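Side-chain contacts in RabGDI protein (Plasmodium falciparum 3D7, PDB 3P1W), which probably binds Rab GTPases in their GDP-bound state and slows the release of GDP, acting as a Rab GDP-dissociation inhibitor: residues 32-37 with 444-449; 40-45 with 448-453. All blocks are in the same frame, centred on the assembly; numbering follows the deposited sequence.

From the N terminus, the chain runs through strand 20-26 into helix 30-41; this helix and the turn that ends it supply the first partners of both contacts. About 400 residues later, helix 440-454 near the modelled C terminus supplies the second. Interaction 1 closes the chain between 37 and 444, and interaction 2 between 45 and 448. Both partners advance together along the sequence, so the two loops cross rather than nest. Their centres lie 8 Å apart, and Leu-35 CD2 of interaction 1 packs 4.1 Å from Trp-450 CE3 of interaction 2. Together they make one seam between the first helix of a Rossmann-like beta-alpha-beta unit and the C-terminal helix, buried at interaction 1 and partly buried at interaction 2.

Interaction 1 of 2, residues 32-37 with 444-449; sequences ECILSG and NDLLQI
Leu-446 lies against Ile-34 and Leu-35, its two methyls on the first and its CB on the second. The side chains of Ile-34 and Leu-446 meet at about a right angle: CD2 of Leu-446 is 3.7 Å from CG2 of Ile-34 and 3.8 Å from its CD1, so this one methyl touches the methyls of both branches of the isoleucine. CD1 of Leu-446 lies 3.9 Å from CG2 of Ile-34. A less common leucine torsion, chi1 74°, puts CG of Leu-446 between its backbone N and carbonyl carbon and lets both methyls bear on Ile-34. Leu-35 instead slides past Leu-446 in the opposite direction, its CG and CD1 alongside CB of Leu-446, while CD2 of Leu-35 rests 3.6 Å from the backbone O of Leu-446. One turn later, the side chain of Ile-449 crosses that of Leu-35 at about a right angle, its CG2 4.0 Å from CD1 of Leu-35. Side-chain to side-chain contact is apolar throughout. The segment axes come within 10.3 Å, with a signed crossing angle of -42°. Ile-105 of helix 101-108 touches both Ile-34 and Leu-446, and Phe-262 of helix 257-268 also reaches Ile-34. Ser-36 packs on Ile-46 and Val-48 of strand 46-49, which follows helix 30-41 in the beta-alpha-beta unit begun by strand 20-26.

Interaction 2 of 2, residues 40-45 with 448-453; sequences SHYGKK and QIWENL
Tyr-42 meets Trp-450 where helix 30-41 ends, one aromatic ring slanting against the other. At the root of the tyrosine, CB points toward helix 440-454, and chi1 of -77° sets CG beside the backbone N, which carries the ring out to the indole. Of the ring atoms, CD1 makes the closest approach: it is 3.7 Å from both CZ2 and CH2 of Trp-450, touching the CZ2-CH2 bond of the six-membered ring. Next along, CE1 of Tyr-42 still reaches CZ2 of Trp-450 at 4.0 Å. The planes are inclined at 42° and the centroids of the tyrosine ring and the indole six-membered ring lie 5.5 Å apart, an oblique pairing. The preceding residue adds to the packing: ND1 of His-41 sits 3.8 Å above one face of the Tyr-42 ring, displaced toward its rim. At the tip, OH of Tyr-42 is hydrogen-bonded to Lys-108 NZ, which ties the exposed tyrosine to helix 101-108. Just beyond, Gly-43, with positive phi, is the C-prime residue of a Schellman motif, Lys-44 N bonding to Leu-39 O and Gly-43 N to Ser-40 O, turning the chain toward strand 46-49. On the other helix, Trp-450 CG is anti to the backbone N (chi1 -177°), extending the indole across to helix 30-41, where it also packs on Leu-35, Leu-38 and Leu-39. Trp-454, edge-to-face with Trp-450, takes a cation-pi contact from Lys-44, while Leu-453 packs on Phe-428 of strand 427-429, so helix 440-454 bridges this sheet strand and the end of helix 30-41.

Interaction 1 of 2, residues 32-37 with 444-449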
loop_
_atom_site.group_PDB
_atom_site.type_symbol
_atom_site.label_atom_id
_atom_site.label_comp_id
_atom_site.label_asym_id
_atom_site.label_seq_id
_atom_site.Cartn_x
_atom_site.Cartn_y
_atom_site.Cartn_z
ATOM N N GLU A 32 2.325 -2.899 -12.538
ATOM C CA GLU A 32 2.464 -3.068 -14.002
ATOM C C GLU A 32 1.657 -2.018 -14.775
ATOM O O GLU A 32 2.136 -1.447 -15.774
ATOM C CB GLU A 32 2.044 -4.468 -14.413
ATOM C CG GLU A 32 3.148 -5.538 -14.245
ATOM C CD GLU A 32 3.377 -5.981 -12.789
ATOM O OE1 GLU A 32 2.434 -5.878 -11.979
ATOM O OE2 GLU A 32 4.501 -6.428 -12.468
ATOM N N CYS A 33 0.424 -1.788 -14.329
ATOM C CA CYS A 33 -0.445 -0.793 -14.951
ATOM C C CYS A 33 0.136 0.626 -14.851
ATOM O O CYS A 33 0.172 1.384 -15.848
ATOM C CB CYS A 33 -1.806 -0.834 -14.319
ATOM S SG CYS A 33 -2.714 -2.315 -14.705
ATOM N N ILE A 34 0.619 0.977 -13.660
ATOM C CA ILE A 34 1.228 2.300 -13.424
ATOM C C ILE A 34 2.476 2.511 -14.291
ATOM O O ILE A 34 2.636 3.574 -14.952
ATOM C CB ILE A 34 1.559 2.503 -11.899
ATOM C CG1 ILE A 34 0.263 2.502 -11.084
ATOM C CG2 ILE A 34 2.346 3.779 -11.698
ATOM C CD1 ILE A 34 0.427 2.254 -9.548
ATOM N N LEU A 35 3.341 1.503 -14.333
ATOM C CA LEU A 35 4.537 1.550 -15.160
ATOM C C LEU A 35 4.173 1.631 -16.650
ATOM O O LEU A 35 4.794 2.372 -17.401
ATOM C CB LEU A 35 5.445 0.341 -14.888
ATOM C CG LEU A 35 6.287 0.436 -13.613
ATOM C CD1 LEU A 35 6.766 -0.935 -13.145
ATOM C CD2 LEU A 35 7.441 1.404 -13.781
ATOM N N SER A 36 3.150 0.889 -17.071
ATOM C CA SER A 36 2.665 0.959 -18.453
ATOM C C SER A 36 2.209 2.382 -18.803
ATOM O O SER A 36 2.502 2.900 -19.903
ATOM C CB SER A 36 1.506 -0.027 -18.686
ATOM O OG SER A 36 1.930 -1.374 -18.545
ATOM N N GLY A 37 1.481 2.998 -17.870
ATOM C CA GLY A 37 1.025 4.380 -17.975
ATOM C C GLY A 37 2.167 5.358 -18.168
ATOM O O GLY A 37 2.141 6.178 -19.096
ATOM N N ASN A 444 7.478 2.838 -4.231
ATOM C CA ASN A 444 8.941 2.777 -4.166
ATOM C C ASN A 444 9.527 1.722 -5.106
ATOM O O ASN A 444 10.511 1.988 -5.812
ATOM C CB ASN A 444 9.451 2.514 -2.762
ATOM C CG ASN A 444 9.235 3.720 -1.807
ATOM O OD1 ASN A 444 8.993 4.836 -2.242
ATOM N ND2 ASN A 444 9.313 3.460 -0.513
ATOM N N ASP A 445 8.913 0.540 -5.120
ATOM C CA ASP A 445 9.373 -0.536 -5.995
ATOM C C ASP A 445 9.229 -0.157 -7.456
ATOM O O ASP A 445 10.169 -0.321 -8.221
ATOM C CB ASP A 445 8.601 -1.827 -5.719
ATOM C CG ASP A 445 9.068 -2.997 -6.596
ATOM O OD1 ASP A 445 10.290 -3.260 -6.656
ATOM O OD2 ASP A 445 8.184 -3.639 -7.213
ATOM N N LEU A 446 8.063 0.347 -7.859
ATOM C CA LEU A 446 7.879 0.719 -9.268
ATOM C C LEU A 446 8.784 1.879 -9.656
ATOM O O LEU A 446 9.311 1.892 -10.767
ATOM C CB LEU A 446 6.398 0.953 -9.631
ATOM C CG LEU A 446 5.656 2.207 -9.164
ATOM C CD1 LEU A 446 5.937 3.339 -10.172
ATOM C CD2 LEU A 446 4.145 1.931 -9.086
ATOM N N LEU A 447 9.028 2.810 -8.733
ATOM C CA LEU A 447 9.997 3.885 -9.002
ATOM C C LEU A 447 11.429 3.376 -9.196
ATOM O O LEU A 447 12.157 3.888 -10.041
ATOM C CB LEU A 447 9.961 4.949 -7.915
ATOM C CG LEU A 447 8.706 5.822 -7.987
ATOM C CD1 LEU A 447 8.678 6.760 -6.793
ATOM C CD2 LEU A 447 8.639 6.614 -9.309
ATOM N N GLN A 448 11.828 2.382 -8.402
ATOM C CA GLN A 448 13.143 1.748 -8.543
ATOM C C GLN A 448 13.229 1.060 -9.916
ATOM O O GLN A 448 14.226 1.206 -10.631
ATOM C CB GLN A 448 13.393 0.745 -7.404
ATOM C CG GLN A 448 14.846 0.260 -7.240
ATOM C CD GLN A 448 15.007 -0.846 -6.185
ATOM O OE1 GLN A 448 14.647 -2.004 -6.408
ATOM N NE2 GLN A 448 15.555 -0.485 -5.036
ATOM N N ILE A 449 12.191 0.327 -10.301
ATOM C CA ILE A 449 12.167 -0.284 -11.635
ATOM C C ILE A 449 12.320 0.800 -12.721
ATOM O O ILE A 449 13.200 0.679 -13.589
ATOM C CB ILE A 449 10.901 -1.116 -11.859
ATOM C CG1 ILE A 449 10.956 -2.369 -10.967
ATOM C CG2 ILE A 449 10.749 -1.455 -13.353
ATOM C CD1 ILE A 449 9.653 -3.169 -10.927
#

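Interaction 2 of 2, residues 40-45 with 448-453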
loop_
_atom_site.group_PDB
_atom_site.type_symbol
_atom_site.label_atom_id
_atom_site.label_comp_id
_atom_site.label_asym_id
_atom_site.label_seq_id
_atom_site.Cartn_x
_atom_site.Cartn_y
_atom_site.Cartn_z
ATOM N N SER A 40 3.858 4.712 -21.658
ATOM C CA SER A 40 2.998 5.278 -22.698
ATOM C C SER A 40 3.036 6.809 -22.666
ATOM O O SER A 40 3.045 7.470 -23.715
ATOM C CB SER A 40 1.561 4.744 -22.534
ATOM O OG SER A 40 0.655 5.350 -23.447
ATOM N N HIS A 41 3.062 7.385 -21.466
ATOM C CA HIS A 41 3.156 8.843 -21.336
ATOM C C HIS A 41 4.456 9.406 -21.928
ATOM O O HIS A 41 4.442 10.464 -22.585
ATOM C CB HIS A 41 3.017 9.265 -19.873
ATOM C CG HIS A 41 3.125 10.741 -19.655
ATOM N ND1 HIS A 41 4.284 11.345 -19.207
ATOM C CD2 HIS A 41 2.222 11.737 -19.823
ATOM C CE1 HIS A 41 4.086 12.647 -19.104
ATOM N NE2 HIS A 41 2.844 12.910 -19.469
ATOM N N TYR A 42 5.574 8.710 -21.713
ATOM C CA TYR A 42 6.877 9.173 -22.206
ATOM C C TYR A 42 7.198 8.639 -23.614
ATOM O O TYR A 42 8.360 8.570 -24.012
ATOM C CB TYR A 42 8.000 8.817 -21.217
ATOM C CG TYR A 42 8.067 9.726 -20.005
ATOM C CD1 TYR A 42 7.547 9.328 -18.778
ATOM C CD2 TYR A 42 8.657 10.993 -20.086
ATOM C CE1 TYR A 42 7.611 10.156 -17.658
ATOM C CE2 TYR A 42 8.719 11.832 -18.974
ATOM C CZ TYR A 42 8.196 11.405 -17.760
ATOM O OH TYR A 42 8.250 12.221 -16.648
ATOM N N GLY A 43 6.160 8.248 -24.349
ATOM C CA GLY A 43 6.273 7.972 -25.770
ATOM C C GLY A 43 6.792 6.595 -26.125
ATOM O O GLY A 43 7.159 6.369 -27.264
ATOM N N LYS A 44 6.822 5.656 -25.175
ATOM C CA LYS A 44 7.348 4.323 -25.491
ATOM C C LYS A 44 6.251 3.440 -26.098
ATOM O O LYS A 44 5.071 3.638 -25.826
ATOM C CB LYS A 44 7.993 3.664 -24.269
ATOM C CG LYS A 44 9.239 4.404 -23.747
ATOM C CD LYS A 44 10.463 4.104 -24.583
ATOM C CE LYS A 44 11.649 5.001 -24.231
ATOM N NZ LYS A 44 12.764 4.787 -25.202
ATOM N N LYS A 45 6.654 2.502 -26.958
ATOM C CA LYS A 45 5.723 1.581 -27.614
ATOM C C LYS A 45 5.645 0.304 -26.782
ATOM O O LYS A 45 6.654 -0.375 -26.596
ATOM C CB LYS A 45 6.183 1.259 -29.044
ATOM C CG LYS A 45 5.295 0.214 -29.736
ATOM C CD LYS A 45 5.497 0.112 -31.239
ATOM C CE LYS A 45 4.427 -0.803 -31.821
ATOM N NZ LYS A 45 4.721 -1.194 -33.215
ATOM N N GLN A 448 11.828 2.382 -8.402
ATOM C CA GLN A 448 13.143 1.748 -8.543
ATOM C C GLN A 448 13.229 1.060 -9.916
ATOM O O GLN A 448 14.226 1.206 -10.631
ATOM C CB GLN A 448 13.393 0.745 -7.404
ATOM C CG GLN A 448 14.846 0.260 -7.240
ATOM C CD GLN A 448 15.007 -0.846 -6.185
ATOM O OE1 GLN A 448 14.647 -2.004 -6.408
ATOM N NE2 GLN A 448 15.555 -0.485 -5.036
ATOM N N ILE A 449 12.191 0.327 -10.301
ATOM C CA ILE A 449 12.167 -0.284 -11.635
ATOM C C ILE A 449 12.320 0.800 -12.721
ATOM O O ILE A 449 13.200 0.679 -13.589
ATOM C CB ILE A 449 10.901 -1.116 -11.859
ATOM C CG1 ILE A 449 10.956 -2.369 -10.967
ATOM C CG2 ILE A 449 10.749 -1.455 -13.353
ATOM C CD1 ILE A 449 9.653 -3.169 -10.927
ATOM N N TRP A 450 11.518 1.867 -12.644
ATOM C CA TRP A 450 11.620 2.981 -13.607
ATOM C C TRP A 450 13.041 3.574 -13.720
ATOM O O TRP A 450 13.578 3.724 -14.833
ATOM C CB TRP A 450 10.622 4.105 -13.287
ATOM C CG TRP A 450 10.676 5.206 -14.307
ATOM C CD1 TRP A 450 11.451 6.345 -14.267
ATOM C CD2 TRP A 450 9.965 5.254 -15.541
ATOM N NE1 TRP A 450 11.250 7.101 -15.404
ATOM C CE2 TRP A 450 10.343 6.451 -16.203
ATOM C CE3 TRP A 450 9.033 4.409 -16.154
ATOM C CZ2 TRP A 450 9.821 6.809 -17.432
ATOM C CZ3 TRP A 450 8.515 4.777 -17.393
ATOM C CH2 TRP A 450 8.910 5.961 -18.014
ATOM N N GLU A 451 13.644 3.892 -12.579
ATOM C CA GLU A 451 15.010 4.424 -12.536
ATOM C C GLU A 451 16.000 3.559 -13.328
ATOM O O GLU A 451 16.886 4.082 -14.027
ATOM C CB GLU A 451 15.511 4.553 -11.092
ATOM C CG GLU A 451 16.985 5.004 -10.951
ATOM C CD GLU A 451 17.428 5.276 -9.496
ATOM O OE1 GLU A 451 16.767 4.818 -8.551
ATOM O OE2 GLU A 451 18.463 5.950 -9.307
ATOM N N ASN A 452 15.863 2.245 -13.184
ATOM C CA ASN A 452 16.812 1.286 -13.753
ATOM C C ASN A 452 16.512 0.865 -15.177
ATOM O O ASN A 452 17.392 0.333 -15.858
ATOM C CB ASN A 452 16.916 0.069 -12.837
ATOM C CG ASN A 452 17.669 0.383 -11.564
ATOM O OD1 ASN A 452 18.866 0.626 -11.606
ATOM N ND2 ASN A 452 16.979 0.386 -10.440
ATOM N N LEU A 453 15.284 1.106 -15.628
ATOM C CA LEU A 453 14.929 0.923 -17.023
ATOM C C LEU A 453 15.642 1.955 -17.870
ATOM O O LEU A 453 16.214 1.620 -18.893
ATOM C CB LEU A 453 13.426 1.108 -17.265
ATOM C CG LEU A 453 12.388 0.074 -16.835
ATOM C CD1 LEU A 453 10.995 0.657 -17.082
ATOM C CD2 LEU A 453 12.540 -1.230 -17.579
#